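Local coordinates for silicatein alpha (Tethya aurantium, PDB 6ZQ3), which is a papain-family protein of sponge spicules that probably promotes silica condensation and forms a natural hybrid superstructure with silica, at residues A[52-57]-A[72-77]; A[122-127]-A[134-139]. One frame throughout, in Å; residues are numbered along the deposited sequence.

Contact 1 of 2, residues A[52-57]-A[72-77]; sequences QNIIDC and YVAFLY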
loop_
_atom_site.group_PDB
_atom_site.type_symbol
_atom_site.label_atom_id
_atom_site.label_comp_id
_atom_site.label_asym_id
_atom_site.label_seq_id
_atom_site.Cartn_x
_atom_site.Cartn_y
_atom_site.Cartn_z
ATOM N N GLN A 52 -4.777 -10.088 -6.510
ATOM C CA GLN A 52 -5.915 -10.653 -7.197
ATOM C C GLN A 52 -6.761 -11.429 -6.191
ATOM O O GLN A 52 -8.018 -11.427 -6.240
ATOM C CB GLN A 52 -5.391 -11.571 -8.304
ATOM C CG GLN A 52 -6.451 -12.102 -9.264
ATOM C CD GLN A 52 -7.307 -11.030 -9.899
ATOM O OE1 GLN A 52 -6.825 -9.974 -10.285
ATOM N NE2 GLN A 52 -8.600 -11.307 -10.019
ATOM N N ASN A 53 -6.049 -12.097 -5.278
ATOM C CA ASN A 53 -6.670 -12.845 -4.181
ATOM C C ASN A 53 -7.610 -11.936 -3.408
ATOM O O ASN A 53 -8.752 -12.304 -3.162
ATOM C CB ASN A 53 -5.575 -13.392 -3.258
ATOM C CG ASN A 53 -6.056 -14.480 -2.356
ATOM O OD1 ASN A 53 -5.260 -15.231 -1.816
ATOM N ND2 ASN A 53 -7.360 -14.573 -2.183
ATOM N N ILE A 54 -7.123 -10.745 -3.063
ATOM C CA ILE A 54 -7.891 -9.779 -2.297
ATOM C C ILE A 54 -9.057 -9.259 -3.130
ATOM O O ILE A 54 -10.154 -9.024 -2.608
ATOM C CB ILE A 54 -7.037 -8.567 -1.857
ATOM C CG1 ILE A 54 -6.272 -8.852 -0.576
ATOM C CG2 ILE A 54 -7.915 -7.377 -1.554
ATOM C CD1 ILE A 54 -5.227 -9.924 -0.708
ATOM N N ILE A 55 -8.818 -9.043 -4.416
ATOM C CA ILE A 55 -9.880 -8.519 -5.284
ATOM C C ILE A 55 -11.010 -9.525 -5.428
ATOM O O ILE A 55 -12.168 -9.191 -5.177
ATOM C CB ILE A 55 -9.352 -8.086 -6.673
ATOM C CG1 ILE A 55 -8.618 -6.755 -6.534
ATOM C CG2 ILE A 55 -10.497 -7.913 -7.665
ATOM C CD1 ILE A 55 -7.502 -6.553 -7.537
ATOM N N ASP A 56 -10.665 -10.750 -5.813
ATOM C CA ASP A 56 -11.667 -11.787 -5.968
ATOM C C ASP A 56 -12.443 -12.134 -4.694
ATOM O O ASP A 56 -13.640 -12.420 -4.787
ATOM C CB ASP A 56 -11.043 -13.068 -6.523
ATOM C CG ASP A 56 -10.459 -12.871 -7.881
ATOM O OD1 ASP A 56 -10.809 -11.853 -8.527
ATOM O OD2 ASP A 56 -9.649 -13.719 -8.305
ATOM N N CYS A 57 -11.798 -12.127 -3.526
ATOM C CA CYS A 57 -12.378 -12.838 -2.351
ATOM C C CYS A 57 -12.825 -11.975 -1.179
ATOM O O CYS A 57 -13.417 -12.489 -0.242
ATOM C CB CYS A 57 -11.402 -13.890 -1.822
ATOM S SG CYS A 57 -10.600 -14.876 -3.109
ATOM N N TYR A 72 -8.149 -1.707 5.553
ATOM C CA TYR A 72 -8.687 -2.381 6.731
ATOM C C TYR A 72 -9.421 -3.664 6.355
ATOM O O TYR A 72 -9.054 -4.757 6.786
ATOM C CB TYR A 72 -9.622 -1.446 7.501
ATOM C CG TYR A 72 -10.462 -2.146 8.547
ATOM N N VAL A 73 -10.460 -3.510 5.546
ATOM C CA VAL A 73 -11.275 -4.616 5.088
ATOM C C VAL A 73 -10.450 -5.711 4.362
ATOM O O VAL A 73 -10.787 -6.872 4.452
ATOM C CB VAL A 73 -12.382 -4.079 4.164
ATOM C CG1 VAL A 73 -13.162 -5.227 3.551
ATOM C CG2 VAL A 73 -13.312 -3.112 4.911
ATOM N N ALA A 74 -9.378 -5.347 3.659
ATOM C CA ALA A 74 -8.444 -6.347 3.070
ATOM C C ALA A 74 -7.664 -7.125 4.141
ATOM O O ALA A 74 -7.397 -8.325 4.008
ATOM C CB ALA A 74 -7.462 -5.685 2.095
ATOM N N PHE A 75 -7.293 -6.437 5.206
ATOM C CA PHE A 75 -6.598 -7.086 6.310
ATOM C C PHE A 75 -7.499 -8.081 7.074
ATOM O O PHE A 75 -7.037 -9.166 7.455
ATOM C CB PHE A 75 -6.048 -6.032 7.256
ATOM C CG PHE A 75 -4.915 -5.223 6.691
ATOM C CD1 PHE A 75 -3.939 -5.803 5.902
ATOM C CD2 PHE A 75 -4.782 -3.892 7.019
ATOM C CE1 PHE A 75 -2.876 -5.059 5.417
ATOM C CE2 PHE A 75 -3.714 -3.146 6.547
ATOM C CZ PHE A 75 -2.763 -3.728 5.738
ATOM N N LEU A 76 -8.760 -7.700 7.291
ATOM C CA LEU A 76 -9.805 -8.562 7.905
ATOM C C LEU A 76 -9.992 -9.863 7.109
ATOM O O LEU A 76 -9.947 -10.959 7.661
ATOM C CB LEU A 76 -11.125 -7.785 7.935
ATOM C CG LEU A 76 -12.196 -8.003 8.997
ATOM C CD1 LEU A 76 -11.593 -8.175 10.391
ATOM C CD2 LEU A 76 -13.157 -6.812 8.974
ATOM N N TYR A 77 -10.163 -9.734 5.792
ATOM C CA TYR A 77 -10.143 -10.887 4.918
ATOM C C TYR A 77 -8.902 -11.763 5.167
ATOM O O TYR A 77 -9.024 -12.949 5.432
ATOM C CB TYR A 77 -10.185 -10.474 3.449
ATOM C CG TYR A 77 -9.922 -11.661 2.554
ATOM C CD1 TYR A 77 -10.920 -12.583 2.288
ATOM C CD2 TYR A 77 -8.663 -11.897 2.032
ATOM C CE1 TYR A 77 -10.674 -13.680 1.491
ATOM C CE2 TYR A 77 -8.412 -13.003 1.247
ATOM C CZ TYR A 77 -9.423 -13.888 0.980
ATOM O OH TYR A 77 -9.176 -14.978 0.181
#
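Tyr77 reaches from helix 71-80 across to Cys57, at the end of helix 51-57, and to Asn53 one turn before it. Its CB starts toward the other helix, and with CG anti to the backbone N the ring extends toward helix 51-57. One flank of the ring then follows Cys57: CD1 lies 3.6 Å from Cys57 O, and CE1 comes to 3.4 Å from Cys57 CB. On the other flank, CE2 approaches Asn53 ND2 at a looser 3.9 Å. CZ also rests against Cys57 CB, and beyond it the hydroxyl OH stands 3.2 Å from that same carbon. OH accepts a weak hydrogen bond from Asn53 ND2 at 3.0 Å, bent to 127°, the amide plane being turned 71° from the ring. The other end of this amide is also held, because OD1 accepts a bond from the backbone N of Asp85; asparagine suits the place by offering both a donor and an acceptor. Cys57 SG, joined to Cys99 in a disulfide, sits obliquely to the Tyr77 ring in a sulfur-aromatic contact. Tyrosine therefore supplies an apolar ring for the cysteine and a polar tip for the amide. Farther along, Ile54 CG2 meets Ala74 CB at 4.0 Å. The small alanine lets the branched side chain fit while the axes of the two segments pass 10.4 Å apart, crossing at 92°, and both residues also touch helix 26-43. Short helices packed near a long central helix, with a disulfide alongside, fit the helical domain of the papain fold.

Contact 2 of 2, residues A[122-127]-A[134-139]; sequences SDLEAA and VAVAID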
loop_
_atom_site.group_PDB
_atom_site.type_symbol
_atom_site.label_atom_id
_atom_site.label_comp_id
_atom_site.label_asym_id
_atom_site.label_seq_id
_atom_site.Cartn_x
_atom_site.Cartn_y
_atom_site.Cartn_z
ATOM N N SER A 122 4.335 12.235 12.795
ATOM C CA SER A 122 5.425 11.780 13.671
ATOM C C SER A 122 5.199 10.329 14.137
ATOM O O SER A 122 6.150 9.575 14.271
ATOM C CB SER A 122 5.564 12.708 14.860
ATOM O OG SER A 122 4.353 12.729 15.579
ATOM N N ASP A 123 3.929 9.945 14.223
ATOM C CA ASP A 123 3.557 8.582 14.558
ATOM C C ASP A 123 3.759 7.754 13.285
ATOM O O ASP A 123 4.197 6.605 13.345
ATOM C CB ASP A 123 2.101 8.513 15.015
ATOM N N LEU A 124 3.436 8.349 12.135
ATOM C CA LEU A 124 3.612 7.691 10.850
ATOM C C LEU A 124 5.108 7.420 10.596
ATOM O O LEU A 124 5.481 6.326 10.173
ATOM C CB LEU A 124 2.994 8.530 9.724
ATOM C CG LEU A 124 3.139 8.050 8.271
ATOM C CD1 LEU A 124 2.775 6.588 8.080
ATOM C CD2 LEU A 124 2.283 8.916 7.356
ATOM N N GLU A 125 5.962 8.395 10.883
ATOM C CA GLU A 125 7.406 8.208 10.700
ATOM C C GLU A 125 7.908 7.134 11.644
ATOM O O GLU A 125 8.635 6.239 11.248
ATOM C CB GLU A 125 8.185 9.514 10.927
ATOM N N ALA A 126 7.479 7.202 12.892
ATOM C CA ALA A 126 7.843 6.187 13.864
ATOM C C ALA A 126 7.445 4.788 13.375
ATOM O O ALA A 126 8.208 3.838 13.530
ATOM C CB ALA A 126 7.222 6.509 15.225
ATOM N N ALA A 127 6.269 4.651 12.764
ATOM C CA ALA A 127 5.851 3.346 12.210
ATOM C C ALA A 127 6.763 2.906 11.089
ATOM O O ALA A 127 7.193 1.755 11.046
ATOM C CB ALA A 127 4.428 3.396 11.715
ATOM N N VAL A 134 4.225 1.141 5.353
ATOM C CA VAL A 134 2.903 1.459 5.877
ATOM C C VAL A 134 1.952 1.796 4.741
ATOM O O VAL A 134 2.268 2.589 3.860
ATOM C CB VAL A 134 2.985 2.644 6.847
ATOM C CG1 VAL A 134 1.617 3.036 7.406
ATOM C CG2 VAL A 134 3.915 2.284 7.985
ATOM N N ALA A 135 0.775 1.197 4.775
ATOM C CA ALA A 135 -0.222 1.442 3.788
ATOM C C ALA A 135 -0.879 2.760 4.149
ATOM O O ALA A 135 -1.221 2.997 5.307
ATOM C CB ALA A 135 -1.225 0.311 3.770
ATOM N N VAL A 136 -0.980 3.638 3.154
ATOM C CA VAL A 136 -1.691 4.912 3.273
ATOM C C VAL A 136 -2.694 5.130 2.128
ATOM O O VAL A 136 -2.675 4.429 1.120
ATOM C CB VAL A 136 -0.714 6.099 3.273
ATOM C CG1 VAL A 136 0.326 5.963 4.382
ATOM C CG2 VAL A 136 -0.062 6.260 1.895
ATOM N N ALA A 137 -3.567 6.111 2.310
ATOM C CA ALA A 137 -4.410 6.637 1.240
ATOM C C ALA A 137 -4.320 8.161 1.176
ATOM O O ALA A 137 -4.188 8.850 2.196
ATOM C CB ALA A 137 -5.849 6.232 1.439
ATOM N N ILE A 138 -4.423 8.684 -0.039
ATOM C CA ILE A 138 -4.288 10.115 -0.266
ATOM C C ILE A 138 -5.385 10.629 -1.161
ATOM O O ILE A 138 -6.188 9.857 -1.720
ATOM C CB ILE A 138 -2.947 10.461 -0.917
ATOM C CG1 ILE A 138 -2.834 9.788 -2.281
ATOM C CG2 ILE A 138 -1.793 10.040 -0.015
ATOM C CD1 ILE A 138 -1.577 10.184 -3.010
ATOM N N ASP A 139 -5.422 11.953 -1.227
ATOM C CA ASP A 139 -6.058 12.681 -2.300
ATOM C C ASP A 139 -5.107 12.726 -3.516
ATOM O O ASP A 139 -4.091 13.426 -3.498
ATOM C CB ASP A 139 -6.366 14.103 -1.820
ATOM C CG ASP A 139 -7.233 14.872 -2.790
ATOM O OD1 ASP A 139 -7.668 14.291 -3.822
ATOM O OD2 ASP A 139 -7.489 16.058 -2.504
#
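A helix packed against the sheet of the papain-like beta domain is the setting here: helix 121-130 turns back through a short connection into strand 134-138, whose neighbour is strand 165-173. The two directions differ by 145°, and the axes come within 10.1 Å. Val134 meets the helix with both of its branches. Its CG1, anti to the backbone N (chi1 179°), lies 3.8 Å from Leu124 CD1, while CG2 turns to Ala127 CB at 3.9 Å. A beta-branched residue suits this end of the strand, since its two methyls can serve two helix residues one turn apart. Leu124 starts off to one side of the strand, but its CG lies anti to the backbone N (chi1 177°) and carries CD1 across to it; the leucine and valine side chains cross obliquely. The same methyl lies 4.5 Å from Val136 CG1, a looser touch on the next residue of the same strand face. Ala127 can sit where the backbones are nearest, its CA 7.2 Å from that of Val134, because a single methyl is all it has to place. Ile116 covers the Ala127 and Val134 end, and Ile169 of strand 165-173 lies against Leu124 and Val136. Every side-chain contact between the segments is carbon on carbon, with no hydrogen bond across. The helix is thus held to the strand by shape and by the removal of methyl groups from water, whereas the strand itself is fixed by backbone bonds to strand 165-173.

In the fold
Contact 1 belongs to the helical half of the molecule and contact 2 to the sheet-containing half; their centres are 20 Å apart, and their nearest atoms, about 5 Å apart, do not touch. Helix 71-80 connects them: it faces helix 51-57 in contact 1, while its Met71 touches Ala135 and Ala137, residues of strand 134-138. Phe75 of the same helix lies on strand 214-217, where Ser214 bonds with the backbone of Ala135. In papain relatives the active site lies between two such halves, and the long helix carries the nucleophile at its N-terminal end; helix 26-43, touched by Ile54 and Ala74, probably corresponds to it, and His165, paired with Ile138, probably to the active-site histidine.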